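Local coordinates for putative immunoglobulin-blocking virulence protein (Mycoplasma mycoides subsp. capri, PDB 7ADK) that probably binds host immunoglobulins and blocks their function as a virulence factor, at residues A[476-481]-A[501-506]; A[528-533]-A[546-551]; A[416-421]-A[448-453]; A[489-494]-A[516-521]; A[359-364]-A[532-537]. One frame throughout, in Å; residues are numbered along the deposited sequence.

Contact 1: residues A[476-481]-A[501-506]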
# COMPACT_ATOMS: atom_id res chain seq x y z
N GLN A 476 8.98 20.60 -28.87
CA GLN A 476 8.29 19.67 -27.98
C GLN A 476 9.17 19.21 -26.81
O GLN A 476 10.36 18.98 -26.97
CB GLN A 476 7.75 18.50 -28.81
CG GLN A 476 7.42 17.21 -28.06
CD GLN A 476 6.60 16.25 -28.90
OE1 GLN A 476 5.48 16.50 -29.29
NE2 GLN A 476 7.13 15.11 -29.25
N LEU A 477 8.55 19.04 -25.64
CA LEU A 477 9.14 18.37 -24.49
C LEU A 477 8.15 17.34 -23.95
O LEU A 477 7.07 17.73 -23.50
CB LEU A 477 9.52 19.44 -23.44
CG LEU A 477 10.23 18.89 -22.20
CD1 LEU A 477 11.61 18.34 -22.53
CD2 LEU A 477 10.39 19.99 -21.18
N GLU A 478 8.49 16.06 -23.98
CA GLU A 478 7.72 15.00 -23.31
C GLU A 478 8.48 14.57 -22.05
O GLU A 478 9.61 14.10 -22.13
CB GLU A 478 7.47 13.79 -24.22
CG GLU A 478 6.60 14.06 -25.46
CD GLU A 478 6.38 12.86 -26.39
OE1 GLU A 478 6.78 11.72 -26.06
OE2 GLU A 478 5.78 13.01 -27.48
N LEU A 479 7.85 14.71 -20.88
CA LEU A 479 8.38 14.27 -19.60
C LEU A 479 7.52 13.12 -19.09
O LEU A 479 6.33 13.32 -18.89
CB LEU A 479 8.38 15.44 -18.60
CG LEU A 479 9.14 16.71 -19.01
CD1 LEU A 479 9.02 17.78 -17.93
CD2 LEU A 479 10.61 16.46 -19.27
N PHE A 480 8.11 11.95 -18.88
CA PHE A 480 7.43 10.79 -18.31
C PHE A 480 7.85 10.59 -16.85
O PHE A 480 8.89 9.99 -16.57
CB PHE A 480 7.68 9.53 -19.14
CG PHE A 480 7.26 9.62 -20.59
CD1 PHE A 480 8.06 10.27 -21.54
CD2 PHE A 480 6.03 9.06 -20.97
CE1 PHE A 480 7.62 10.40 -22.87
CE2 PHE A 480 5.59 9.19 -22.30
CZ PHE A 480 6.38 9.87 -23.23
N PHE A 481 7.05 11.12 -15.93
CA PHE A 481 7.28 11.03 -14.50
C PHE A 481 6.84 9.69 -13.92
O PHE A 481 5.82 9.13 -14.30
CB PHE A 481 6.56 12.18 -13.80
CG PHE A 481 7.13 13.55 -14.08
CD1 PHE A 481 8.27 13.99 -13.41
CD2 PHE A 481 6.48 14.40 -14.98
CE1 PHE A 481 8.76 15.29 -13.62
CE2 PHE A 481 6.97 15.69 -15.20
CZ PHE A 481 8.10 16.14 -14.51
N GLU A 501 3.73 22.78 -27.27
CA GLU A 501 3.78 21.43 -26.70
C GLU A 501 4.60 21.33 -25.42
O GLU A 501 5.83 21.47 -25.41
CB GLU A 501 4.27 20.43 -27.74
CG GLU A 501 4.35 18.98 -27.24
CD GLU A 501 3.03 18.23 -27.04
OE1 GLU A 501 3.06 17.13 -26.46
OE2 GLU A 501 1.97 18.73 -27.46
N LEU A 502 3.93 20.96 -24.35
CA LEU A 502 4.49 20.28 -23.19
C LEU A 502 3.61 19.08 -22.89
O LEU A 502 2.41 19.24 -22.70
CB LEU A 502 4.55 21.28 -22.03
CG LEU A 502 5.05 20.70 -20.70
CD1 LEU A 502 6.51 20.34 -20.75
CD2 LEU A 502 4.85 21.76 -19.65
N SER A 503 4.17 17.89 -22.80
CA SER A 503 3.45 16.69 -22.40
C SER A 503 3.91 16.21 -21.03
O SER A 503 5.07 15.84 -20.85
CB SER A 503 3.63 15.61 -23.43
OG SER A 503 2.60 15.60 -24.36
N LEU A 504 3.00 16.25 -20.06
CA LEU A 504 3.22 15.78 -18.70
C LEU A 504 2.54 14.41 -18.59
O LEU A 504 1.31 14.34 -18.51
CB LEU A 504 2.72 16.82 -17.68
CG LEU A 504 3.30 18.23 -17.84
CD1 LEU A 504 2.87 19.10 -16.68
CD2 LEU A 504 4.82 18.25 -17.89
N TYR A 505 3.33 13.35 -18.63
CA TYR A 505 2.89 11.96 -18.78
C TYR A 505 3.37 11.09 -17.62
O TYR A 505 4.41 11.36 -17.03
CB TYR A 505 3.44 11.37 -20.09
CG TYR A 505 2.91 11.85 -21.43
CD1 TYR A 505 1.53 11.94 -21.68
CD2 TYR A 505 3.80 12.06 -22.50
CE1 TYR A 505 1.04 12.23 -22.97
CE2 TYR A 505 3.33 12.30 -23.79
CZ TYR A 505 1.94 12.39 -24.03
OH TYR A 505 1.50 12.59 -25.30
N THR A 506 2.67 10.00 -17.33
CA THR A 506 3.17 8.91 -16.48
C THR A 506 2.73 7.57 -17.06
O THR A 506 1.76 7.52 -17.80
CB THR A 506 2.70 8.94 -15.01
OG1 THR A 506 1.37 8.52 -14.85
CG2 THR A 506 2.72 10.30 -14.36
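F480 and Y505 run next to each other off the same face of the sheet, their rings nearly parallel (29°) but displaced, centroids 5.1 Å apart. They belong to two neighbouring parallel strands, 476-481 and 502-506, of a mixed sheet. S503 CB sits over one face of the Y505 ring toward its rim, and the E478 carboxylate stands at its edge with CD 4.0 Å from Y505 CE2. On the other side of the sheet, the F481 ring is met at its edge by L504 CD2 and Y505 O, alongside L477 CD2 against L502 CD1 at 3.9 Å. L479 gives the parallel pattern, donating to S503 O and accepting from Y505 N, which flank its partner L504; S503 N to L477 O is the straightest bond, at 177°, and F481 N to Y505 O the fourth. E478 is also in a salt bridge to R450, and the Y505 hydroxyl reaches D532 beyond the pair. At the N-terminal end, S503 OG donates to E501 OE1 at 2.6 Å.

Contact 2: residues A[528-533]-A[546-551]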
# COMPACT_ATOMS: atom_id res chain seq x y z
N ILE A 528 -0.25 22.90 -23.11
CA ILE A 528 0.09 21.69 -22.34
C ILE A 528 -0.88 20.60 -22.79
O ILE A 528 -2.09 20.82 -22.85
CB ILE A 528 0.02 21.90 -20.80
CG1 ILE A 528 0.75 23.15 -20.30
CG2 ILE A 528 0.62 20.68 -20.09
CD1 ILE A 528 -0.09 24.42 -20.26
N ASN A 529 -0.37 19.42 -23.13
CA ASN A 529 -1.16 18.34 -23.70
C ASN A 529 -2.14 17.77 -22.67
O ASN A 529 -1.77 17.27 -21.61
CB ASN A 529 -0.24 17.26 -24.27
CG ASN A 529 -0.99 16.20 -25.05
OD1 ASN A 529 -2.11 16.39 -25.48
ND2 ASN A 529 -0.38 15.07 -25.25
N THR A 530 -3.41 17.87 -23.04
CA THR A 530 -4.61 17.57 -22.25
C THR A 530 -5.50 16.52 -22.92
O THR A 530 -6.39 15.93 -22.29
CB THR A 530 -5.36 18.90 -22.08
OG1 THR A 530 -6.40 18.77 -21.14
CG2 THR A 530 -5.92 19.44 -23.40
N ILE A 531 -5.24 16.27 -24.20
CA ILE A 531 -5.66 15.10 -24.97
C ILE A 531 -4.74 13.94 -24.54
O ILE A 531 -3.96 14.10 -23.61
CB ILE A 531 -5.62 15.50 -26.47
CG1 ILE A 531 -6.61 16.65 -26.72
CG2 ILE A 531 -5.93 14.36 -27.44
CD1 ILE A 531 -6.46 17.36 -28.06
N ASP A 532 -4.79 12.75 -25.14
CA ASP A 532 -3.96 11.61 -24.71
C ASP A 532 -4.27 11.18 -23.26
O ASP A 532 -3.41 10.77 -22.49
CB ASP A 532 -2.47 11.83 -25.02
CG ASP A 532 -2.08 12.08 -26.47
OD1 ASP A 532 -2.94 12.13 -27.38
OD2 ASP A 532 -0.87 12.29 -26.71
N TYR A 533 -5.54 11.30 -22.88
CA TYR A 533 -6.12 10.88 -21.61
C TYR A 533 -6.67 9.45 -21.71
O TYR A 533 -7.67 9.21 -22.39
CB TYR A 533 -7.22 11.87 -21.24
CG TYR A 533 -8.05 11.50 -20.04
CD1 TYR A 533 -7.60 11.79 -18.75
CD2 TYR A 533 -9.31 10.91 -20.23
CE1 TYR A 533 -8.44 11.55 -17.64
CE2 TYR A 533 -10.15 10.68 -19.13
CZ TYR A 533 -9.73 11.02 -17.84
OH TYR A 533 -10.54 10.84 -16.77
N THR A 546 -0.04 4.42 -20.37
CA THR A 546 0.49 5.79 -20.35
C THR A 546 -0.59 6.81 -20.65
O THR A 546 -1.42 6.62 -21.53
CB THR A 546 1.68 5.91 -21.31
OG1 THR A 546 2.67 4.97 -20.94
CG2 THR A 546 2.36 7.27 -21.24
N THR A 547 -0.62 7.90 -19.90
CA THR A 547 -1.66 8.94 -19.98
C THR A 547 -1.14 10.29 -19.52
O THR A 547 -0.16 10.36 -18.78
CB THR A 547 -2.89 8.49 -19.16
OG1 THR A 547 -3.92 9.44 -19.18
CG2 THR A 547 -2.58 8.22 -17.71
N ARG A 548 -1.78 11.39 -19.92
CA ARG A 548 -1.53 12.70 -19.32
C ARG A 548 -1.97 12.75 -17.85
O ARG A 548 -2.99 12.15 -17.49
CB ARG A 548 -2.11 13.83 -20.19
CG ARG A 548 -3.64 13.94 -20.30
CD ARG A 548 -4.35 14.62 -19.12
NE ARG A 548 -5.70 15.03 -19.51
CZ ARG A 548 -6.67 15.44 -18.73
NH1 ARG A 548 -6.52 15.58 -17.46
NH2 ARG A 548 -7.83 15.68 -19.23
N ILE A 549 -1.23 13.46 -17.01
CA ILE A 549 -1.56 13.61 -15.59
C ILE A 549 -2.78 14.51 -15.40
O ILE A 549 -2.93 15.53 -16.08
CB ILE A 549 -0.34 14.11 -14.78
CG1 ILE A 549 0.84 13.15 -14.81
CG2 ILE A 549 -0.68 14.36 -13.31
CD1 ILE A 549 2.18 13.86 -14.69
N THR A 550 -3.66 14.17 -14.46
CA THR A 550 -4.68 15.08 -13.93
C THR A 550 -4.11 15.79 -12.71
O THR A 550 -3.67 15.15 -11.75
CB THR A 550 -5.96 14.33 -13.53
OG1 THR A 550 -6.57 13.81 -14.68
CG2 THR A 550 -7.00 15.23 -12.88
N PHE A 551 -4.15 17.12 -12.72
CA PHE A 551 -3.70 17.94 -11.61
C PHE A 551 -4.86 18.67 -10.96
O PHE A 551 -5.49 19.52 -11.59
CB PHE A 551 -2.67 18.94 -12.12
CG PHE A 551 -1.42 18.33 -12.70
CD1 PHE A 551 -0.36 17.98 -11.86
CD2 PHE A 551 -1.29 18.15 -14.08
CE1 PHE A 551 0.83 17.48 -12.39
CE2 PHE A 551 -0.10 17.64 -14.62
CZ PHE A 551 0.96 17.31 -13.77
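R548 reaches from the short strand 547-548, which pairs antiparallel with strand 502-506 at the margin of the mixed sheet, into the hook of loop 528-533. With chi1 at 69°, CG lies between the backbone N and the carbonyl carbon, and a second bend at chi2 carries the chain across three backbone carbonyls. CB comes 3.7 Å from N529 O, and CG lies 3.3 Å from I531 O. CD then passes about 4.0 Å from T530 O, which the next atom takes as its acceptor: R548 NE donates to T530 O at 3.0 Å, from above the carbonyl plane. NH2 adds only a weak bond to the same oxygen. At the tip, the guanidinium is held between two groups. Y533 CD1 sits 3.7 Å above the centre of one face, the two planes being 39° apart, while T530 OG1 faces the opposite side. The backbone adds R548 N to D532 O. T547 OG1 lies near Y533 CA, though its stronger partner is N534 N. Helix 339-351 covers I531 on the far side of the loop. The D532 carboxylate, turned from R548, serves R352 and R362 besides Y505; within the loop, N529 ND2 lies 3.2 Å from D532 OD2, meeting it from above the carboxylate plane.

Contact 3: residues A[416-421]-A[448-453]; sequences GLVLDL and SYRIKN
Four backbone hydrogen bonds carry this pairing: L419 N to S448 O, R450 N to L419 O at 2.8 Å, L421 N to R450 O, and K452 N to L421 O at 2.9 Å. L419 thus bonds the two residues flanking its partner Y449, and L421 does the same around I451, which is the parallel pattern; the short axes agree, 4.8 Å apart with their directions 15° from one another. V418 CA adds a C-H contact to S448 O. The strands are the two arms of a beta-alpha-beta unit whose connection is helix 426-442. V418, D420, S448 and R450 project on one face. There V418 CG1 packs on the aliphatic part of the arginine, 3.8 Å from R450 CD, and also touches S448 CB. Polar ends here turn outward: R450 to E478 and, through NH2, to A368 O in helix 364-369, S448 OG to Q476, and D420 OD2 to R397. D420 OD2 and R450 NH2 stay 5.2 Å apart, not in contact. D420 OD1 meets the methylene part of K452 of the partner strand, 3.7 Å from CD. On the other face L421 CD1 and I451 CD1 are neighbours at 3.8 Å, and L419 CD2 leans obliquely on the Y449 ring, 4.0 Å from CE1, while helix 426-442 packs on L421. This division implies a mostly apolar face of L419, L421, Y449 and I451, and an opposite face where the buried R450 and the partly exposed D420 are probably balanced by outside partners.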
# COMPACT_ATOMS: atom_id res chain seq x y z
N GLY A 416 11.37 15.79 -38.35
CA GLY A 416 11.98 16.20 -37.10
C GLY A 416 12.82 15.12 -36.46
O GLY A 416 12.43 13.95 -36.41
N LEU A 417 13.99 15.50 -35.97
CA LEU A 417 14.86 14.68 -35.14
C LEU A 417 14.37 14.70 -33.69
O LEU A 417 14.06 15.75 -33.14
CB LEU A 417 16.29 15.19 -35.30
CG LEU A 417 17.40 14.35 -34.66
CD1 LEU A 417 17.45 12.94 -35.20
CD2 LEU A 417 18.73 15.01 -34.95
N VAL A 418 14.29 13.54 -33.06
CA VAL A 418 13.77 13.32 -31.72
C VAL A 418 14.84 12.64 -30.87
O VAL A 418 15.41 11.65 -31.30
CB VAL A 418 12.47 12.49 -31.77
CG1 VAL A 418 11.90 12.21 -30.38
CG2 VAL A 418 11.42 13.20 -32.64
N LEU A 419 15.12 13.17 -29.68
CA LEU A 419 16.06 12.62 -28.72
C LEU A 419 15.30 11.97 -27.56
O LEU A 419 14.52 12.62 -26.88
CB LEU A 419 17.01 13.75 -28.28
CG LEU A 419 18.02 13.42 -27.18
CD1 LEU A 419 18.79 12.14 -27.45
CD2 LEU A 419 19.02 14.54 -27.04
N ASP A 420 15.57 10.68 -27.35
CA ASP A 420 15.02 9.79 -26.32
C ASP A 420 16.11 9.52 -25.27
O ASP A 420 17.17 8.97 -25.57
CB ASP A 420 14.49 8.53 -27.06
CG ASP A 420 14.27 7.22 -26.29
OD1 ASP A 420 14.39 7.17 -25.05
OD2 ASP A 420 13.93 6.21 -26.94
N LEU A 421 15.88 9.96 -24.02
CA LEU A 421 16.75 9.76 -22.87
C LEU A 421 16.02 8.96 -21.78
O LEU A 421 15.19 9.50 -21.05
CB LEU A 421 17.20 11.13 -22.32
CG LEU A 421 18.26 11.84 -23.17
CD1 LEU A 421 18.30 13.33 -22.87
CD2 LEU A 421 19.65 11.28 -22.88
N SER A 448 11.87 17.17 -30.75
CA SER A 448 11.34 16.66 -29.50
C SER A 448 12.44 16.11 -28.61
O SER A 448 13.17 15.21 -29.01
CB SER A 448 10.29 15.58 -29.79
OG SER A 448 9.91 14.93 -28.60
N TYR A 449 12.50 16.57 -27.38
CA TYR A 449 13.20 15.88 -26.30
C TYR A 449 12.18 15.03 -25.56
O TYR A 449 11.12 15.54 -25.21
CB TYR A 449 13.86 16.90 -25.37
CG TYR A 449 14.91 17.76 -26.01
CD1 TYR A 449 16.24 17.31 -26.10
CD2 TYR A 449 14.56 19.02 -26.52
CE1 TYR A 449 17.22 18.11 -26.69
CE2 TYR A 449 15.54 19.82 -27.13
CZ TYR A 449 16.86 19.37 -27.21
OH TYR A 449 17.80 20.16 -27.78
N ARG A 450 12.48 13.75 -25.32
CA ARG A 450 11.67 12.81 -24.51
C ARG A 450 12.52 12.33 -23.34
O ARG A 450 13.50 11.63 -23.55
CB ARG A 450 11.19 11.60 -25.33
CG ARG A 450 10.61 11.88 -26.73
CD ARG A 450 10.16 10.57 -27.39
NE ARG A 450 8.86 10.16 -26.87
CZ ARG A 450 8.34 8.97 -26.67
NH1 ARG A 450 7.12 8.96 -26.27
NH2 ARG A 450 8.96 7.85 -26.86
N ILE A 451 12.15 12.69 -22.11
CA ILE A 451 12.86 12.28 -20.89
C ILE A 451 12.00 11.21 -20.21
O ILE A 451 10.90 11.53 -19.75
CB ILE A 451 13.14 13.48 -19.97
CG1 ILE A 451 13.71 14.74 -20.66
CG2 ILE A 451 14.06 13.04 -18.83
CD1 ILE A 451 15.05 14.61 -21.36
N LYS A 452 12.46 9.97 -20.14
CA LYS A 452 11.67 8.81 -19.72
C LYS A 452 12.09 8.28 -18.37
O LYS A 452 13.28 8.23 -18.08
CB LYS A 452 11.72 7.68 -20.76
CG LYS A 452 11.04 8.03 -22.08
CD LYS A 452 11.25 6.97 -23.15
CE LYS A 452 10.61 5.63 -22.90
NZ LYS A 452 9.19 5.59 -23.06
N ASN A 453 11.13 7.84 -17.56
CA ASN A 453 11.32 7.25 -16.24
C ASN A 453 11.92 8.21 -15.21
O ASN A 453 12.75 7.82 -14.39
CB ASN A 453 12.07 5.92 -16.35
CG ASN A 453 11.41 4.91 -17.26
OD1 ASN A 453 10.24 4.60 -17.13
ND2 ASN A 453 12.14 4.36 -18.19

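Contact 4: residues A[489-494]-A[516-521]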
# COMPACT_ATOMS: atom_id res chain seq x y z
N ALA A 489 9.00 18.71 -9.12
CA ALA A 489 9.59 19.91 -8.53
C ALA A 489 10.49 20.74 -9.47
O ALA A 489 10.82 21.88 -9.14
CB ALA A 489 10.37 19.50 -7.29
N SER A 490 10.91 20.21 -10.62
CA SER A 490 11.72 20.95 -11.60
C SER A 490 10.92 22.02 -12.35
O SER A 490 9.78 21.79 -12.74
CB SER A 490 12.39 19.98 -12.56
OG SER A 490 13.26 19.18 -11.82
N LEU A 491 11.52 23.20 -12.55
CA LEU A 491 10.84 24.42 -13.01
C LEU A 491 11.55 25.02 -14.23
O LEU A 491 12.78 25.09 -14.27
CB LEU A 491 10.74 25.39 -11.81
CG LEU A 491 10.05 26.73 -12.12
CD1 LEU A 491 9.22 27.20 -10.93
CD2 LEU A 491 11.06 27.81 -12.46
N ILE A 492 10.77 25.42 -15.23
CA ILE A 492 11.20 25.73 -16.61
C ILE A 492 10.67 27.08 -17.12
O ILE A 492 10.43 27.26 -18.30
CB ILE A 492 10.90 24.54 -17.57
CG1 ILE A 492 9.40 24.19 -17.67
CG2 ILE A 492 11.71 23.30 -17.15
CD1 ILE A 492 9.05 23.00 -18.56
N ALA A 493 10.47 28.05 -16.21
CA ALA A 493 9.81 29.32 -16.52
C ALA A 493 10.64 30.34 -17.33
O ALA A 493 10.06 31.06 -18.15
CB ALA A 493 9.38 29.98 -15.21
N LEU A 494 11.93 30.51 -17.04
CA LEU A 494 12.75 31.65 -17.49
C LEU A 494 13.26 31.45 -18.94
O LEU A 494 14.42 31.71 -19.28
CB LEU A 494 13.87 31.95 -16.46
CG LEU A 494 13.47 32.91 -15.33
CD1 LEU A 494 12.35 32.41 -14.45
CD2 LEU A 494 14.66 33.19 -14.43
N SER A 516 1.22 17.53 -8.39
CA SER A 516 1.21 18.99 -8.36
C SER A 516 1.96 19.57 -9.55
O SER A 516 2.87 18.95 -10.08
CB SER A 516 1.88 19.50 -7.10
OG SER A 516 1.46 18.87 -5.92
N TYR A 517 1.64 20.80 -9.92
CA TYR A 517 2.48 21.63 -10.76
C TYR A 517 2.62 23.00 -10.12
O TYR A 517 1.73 23.46 -9.40
CB TYR A 517 1.94 21.68 -12.20
CG TYR A 517 0.62 22.39 -12.40
CD1 TYR A 517 -0.57 21.73 -12.10
CD2 TYR A 517 0.57 23.70 -12.91
CE1 TYR A 517 -1.82 22.34 -12.32
CE2 TYR A 517 -0.67 24.33 -13.11
CZ TYR A 517 -1.87 23.65 -12.84
OH TYR A 517 -3.06 24.21 -13.12
N ASN A 518 3.74 23.67 -10.37
CA ASN A 518 3.85 25.09 -10.09
C ASN A 518 3.22 25.84 -11.27
O ASN A 518 3.68 25.68 -12.39
CB ASN A 518 5.32 25.44 -9.84
CG ASN A 518 5.49 26.82 -9.24
OD1 ASN A 518 4.80 27.76 -9.58
ND2 ASN A 518 6.40 26.99 -8.33
N PRO A 519 2.19 26.69 -11.08
CA PRO A 519 1.57 27.36 -12.21
C PRO A 519 2.51 28.35 -12.91
O PRO A 519 2.43 28.51 -14.11
CB PRO A 519 0.33 28.01 -11.63
CG PRO A 519 0.65 28.23 -10.16
CD PRO A 519 1.52 27.02 -9.84
N LEU A 520 3.51 28.90 -12.21
CA LEU A 520 4.54 29.75 -12.79
C LEU A 520 5.52 28.99 -13.70
O LEU A 520 6.10 29.59 -14.60
CB LEU A 520 5.30 30.45 -11.65
CG LEU A 520 4.41 31.30 -10.73
CD1 LEU A 520 5.19 31.70 -9.50
CD2 LEU A 520 3.92 32.55 -11.45
N ALA A 521 5.68 27.67 -13.54
CA ALA A 521 6.55 26.85 -14.39
C ALA A 521 6.08 26.71 -15.85
O ALA A 521 6.84 26.22 -16.67
CB ALA A 521 6.71 25.47 -13.76
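A521 N, whose residue packs on L491, donates to N518 O at 3.0 Å, the shortest polar bond within these segments. The same asparagine turns its side-chain oxygen to the backbone: OD1 accepts from L520 N at 3.1 Å, the bond of an Asx turn that opens the 3-10 segment beginning at P519. Its other amide atom, ND2, is bonded to D560, so both ends of the N518 side chain are occupied. Against this hydrogen-bonded turn the loop 489-494 lays mainly apolar groups. L491, with CG anti to the backbone N (chi1 180°), directs its branch across the turn: CG lies 3.9 Å from A521 CB, and CD1 comes 3.8 Å from N518 ND2, crossing the amide obliquely. Farther along, the I492 CG1 methylene reaches A521 O and the A493 CB methyl reaches L520 O, each at 3.4 Å. The backbones approach most closely here, A493 CA and A521 CA being 4.6 Å apart, yet A493 N stays 4.1 Å from A521 O. Strand 516-517 is an outermost strand of the five-stranded parallel sheet, so the contact links the loop after strand 473-481 of the mixed sheet to that second sheet. Toward the start of 489-494, S490 packs on E680 of the neighbouring Lipoprotein chain. With every polar bond internal to one segment or made to outside residues, the join itself probably depends on shape and on the burial of carbon.

Contact 5: residues A[359-364]-A[532-537]; sequences YYSRSS and DYNVSA
Charge comes first: R362 NE meets D532 OD2 at 3.0 Å in a salt bridge, with the acceptor at the edge of the guanidinium and in its plane. From the carboxylate's side the nitrogen approaches from above, 38° out of the carboxylate plane. The bend of the arginine chain at chi3 (-53°) brings NE to this oxygen, and NH1 contributes a weak bond to it. Nearer the backbone, R362 CG passes 3.5 Å from D532 OD1. Among the backbone hydrogen bonds, R362 N donates to D532 OD1 at 3.0 Å, so one carboxylate takes both the backbone and the side chain of a single residue. The carbonyl of that residue is used as well: N534 ND2 donates to R362 O at 2.9 Å, nearly straight at 174°; ND2 lies in the carbonyl plane of R362, and R362 O in the amide plane of N534. These bonds lie just before helix 364-369, where S363 is the N-cap, its hydroxyl making a weak bond to D365 N. S364 OG, one residue on, accepts from T546 N. Van der Waals contact is lighter. S361 CB rests 3.5 Å from D532 N, and S361 OG is 4.0 Å from N534 OD1. Outward, NH2 of R362 bonds T371 O, NH1 also bonds the Y505 hydroxyl, and the Y372 ring makes a cation-pi contact with R362.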
# COMPACT_ATOMS: atom_id res chain seq x y z
N TYR A 359 -9.74 13.82 -34.64
CA TYR A 359 -9.98 14.31 -33.28
C TYR A 359 -9.59 13.32 -32.17
O TYR A 359 -9.58 13.70 -31.00
CB TYR A 359 -11.43 14.78 -33.13
CG TYR A 359 -12.51 13.72 -33.13
CD1 TYR A 359 -12.77 12.98 -31.96
CD2 TYR A 359 -13.29 13.52 -34.28
CE1 TYR A 359 -13.81 12.03 -31.95
CE2 TYR A 359 -14.34 12.59 -34.27
CZ TYR A 359 -14.60 11.84 -33.11
OH TYR A 359 -15.62 10.97 -33.13
N TYR A 360 -9.27 12.06 -32.48
CA TYR A 360 -9.01 11.04 -31.47
C TYR A 360 -7.75 11.32 -30.64
O TYR A 360 -6.75 11.83 -31.15
CB TYR A 360 -8.90 9.67 -32.14
CG TYR A 360 -10.02 9.39 -33.12
CD1 TYR A 360 -11.35 9.38 -32.69
CD2 TYR A 360 -9.72 9.22 -34.49
CE1 TYR A 360 -12.39 9.20 -33.63
CE2 TYR A 360 -10.75 9.06 -35.42
CZ TYR A 360 -12.09 9.05 -34.99
OH TYR A 360 -13.09 8.90 -35.88
N SER A 361 -7.77 10.94 -29.37
CA SER A 361 -6.57 10.86 -28.52
C SER A 361 -5.67 9.71 -28.95
O SER A 361 -6.13 8.71 -29.50
CB SER A 361 -6.97 10.72 -27.06
OG SER A 361 -7.70 9.54 -26.86
N ARG A 362 -4.36 9.81 -28.70
CA ARG A 362 -3.43 8.73 -29.01
C ARG A 362 -3.52 7.58 -28.01
O ARG A 362 -3.71 7.80 -26.82
CB ARG A 362 -2.00 9.26 -29.10
CG ARG A 362 -1.84 10.36 -30.15
CD ARG A 362 -0.38 10.69 -30.39
NE ARG A 362 0.33 11.01 -29.14
CZ ARG A 362 1.56 10.68 -28.84
NH1 ARG A 362 2.08 11.07 -27.74
NH2 ARG A 362 2.32 9.95 -29.59
N SER A 363 -3.36 6.35 -28.50
CA SER A 363 -3.29 5.13 -27.68
C SER A 363 -2.06 5.12 -26.78
O SER A 363 -1.05 5.71 -27.12
CB SER A 363 -3.25 3.92 -28.61
OG SER A 363 -3.01 2.72 -27.91
N SER A 364 -2.09 4.38 -25.67
CA SER A 364 -0.94 4.17 -24.79
C SER A 364 0.30 3.62 -25.51
O SER A 364 1.41 4.03 -25.19
CB SER A 364 -1.36 3.23 -23.67
OG SER A 364 -0.28 2.85 -22.85
N ASP A 532 -4.79 12.75 -25.14
CA ASP A 532 -3.96 11.61 -24.71
C ASP A 532 -4.27 11.18 -23.26
O ASP A 532 -3.41 10.77 -22.49
CB ASP A 532 -2.47 11.83 -25.02
CG ASP A 532 -2.08 12.08 -26.47
OD1 ASP A 532 -2.94 12.13 -27.38
OD2 ASP A 532 -0.87 12.29 -26.71
N TYR A 533 -5.54 11.30 -22.88
CA TYR A 533 -6.12 10.88 -21.61
C TYR A 533 -6.67 9.45 -21.71
O TYR A 533 -7.67 9.21 -22.39
CB TYR A 533 -7.22 11.87 -21.24
CG TYR A 533 -8.05 11.50 -20.04
CD1 TYR A 533 -7.60 11.79 -18.75
CD2 TYR A 533 -9.31 10.91 -20.23
CE1 TYR A 533 -8.44 11.55 -17.64
CE2 TYR A 533 -10.15 10.68 -19.13
CZ TYR A 533 -9.73 11.02 -17.84
OH TYR A 533 -10.54 10.84 -16.77
N ASN A 534 -6.00 8.50 -21.05
CA ASN A 534 -6.17 7.07 -21.27
C ASN A 534 -6.47 6.32 -19.96
O ASN A 534 -5.90 5.25 -19.70
CB ASN A 534 -4.96 6.53 -22.06
CG ASN A 534 -4.90 6.97 -23.50
OD1 ASN A 534 -5.87 7.28 -24.14
ND2 ASN A 534 -3.76 6.98 -24.08
N VAL A 535 -7.37 6.84 -19.12
CA VAL A 535 -7.78 6.19 -17.86
C VAL A 535 -9.18 5.57 -17.98
O VAL A 535 -10.15 6.23 -18.35
CB VAL A 535 -7.63 7.11 -16.63
CG1 VAL A 535 -6.29 7.83 -16.62
CG2 VAL A 535 -8.70 8.17 -16.50
N SER A 536 -9.28 4.27 -17.70
CA SER A 536 -10.56 3.56 -17.59
C SER A 536 -10.47 2.34 -16.67
O SER A 536 -9.42 1.71 -16.54
CB SER A 536 -11.11 3.14 -18.96
OG SER A 536 -10.48 1.99 -19.48
N ALA A 537 -11.61 1.96 -16.09
CA ALA A 537 -11.75 0.77 -15.25
C ALA A 537 -11.60 -0.56 -16.02
O ALA A 537 -11.40 -1.61 -15.42
CB ALA A 537 -13.11 0.86 -14.57

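From the N terminus, contact 5 opens first, at 359-364, and its long loop encloses contacts 3, 4 and 1. Contact 3 closes a beta-alpha-beta unit before 476-481 opens contact 1 on the next strand. Contact 4 then opens at 489-494, contact 1 closes at 501-506 and contact 4 at 516-521, so these two cross. Contact 2 opens at 528-533, on residues where contact 5 ends: D532 and Y533 are shared. It closes at 546-551. Contacts 3, 1 and 2 reach one mixed sheet; contact 4 ties the loop after strand 473-481 to the turn following 516-517, an outermost strand of the parallel sheet, and contact 5 ties the start of helix 364-369 to the mixed sheet's margin.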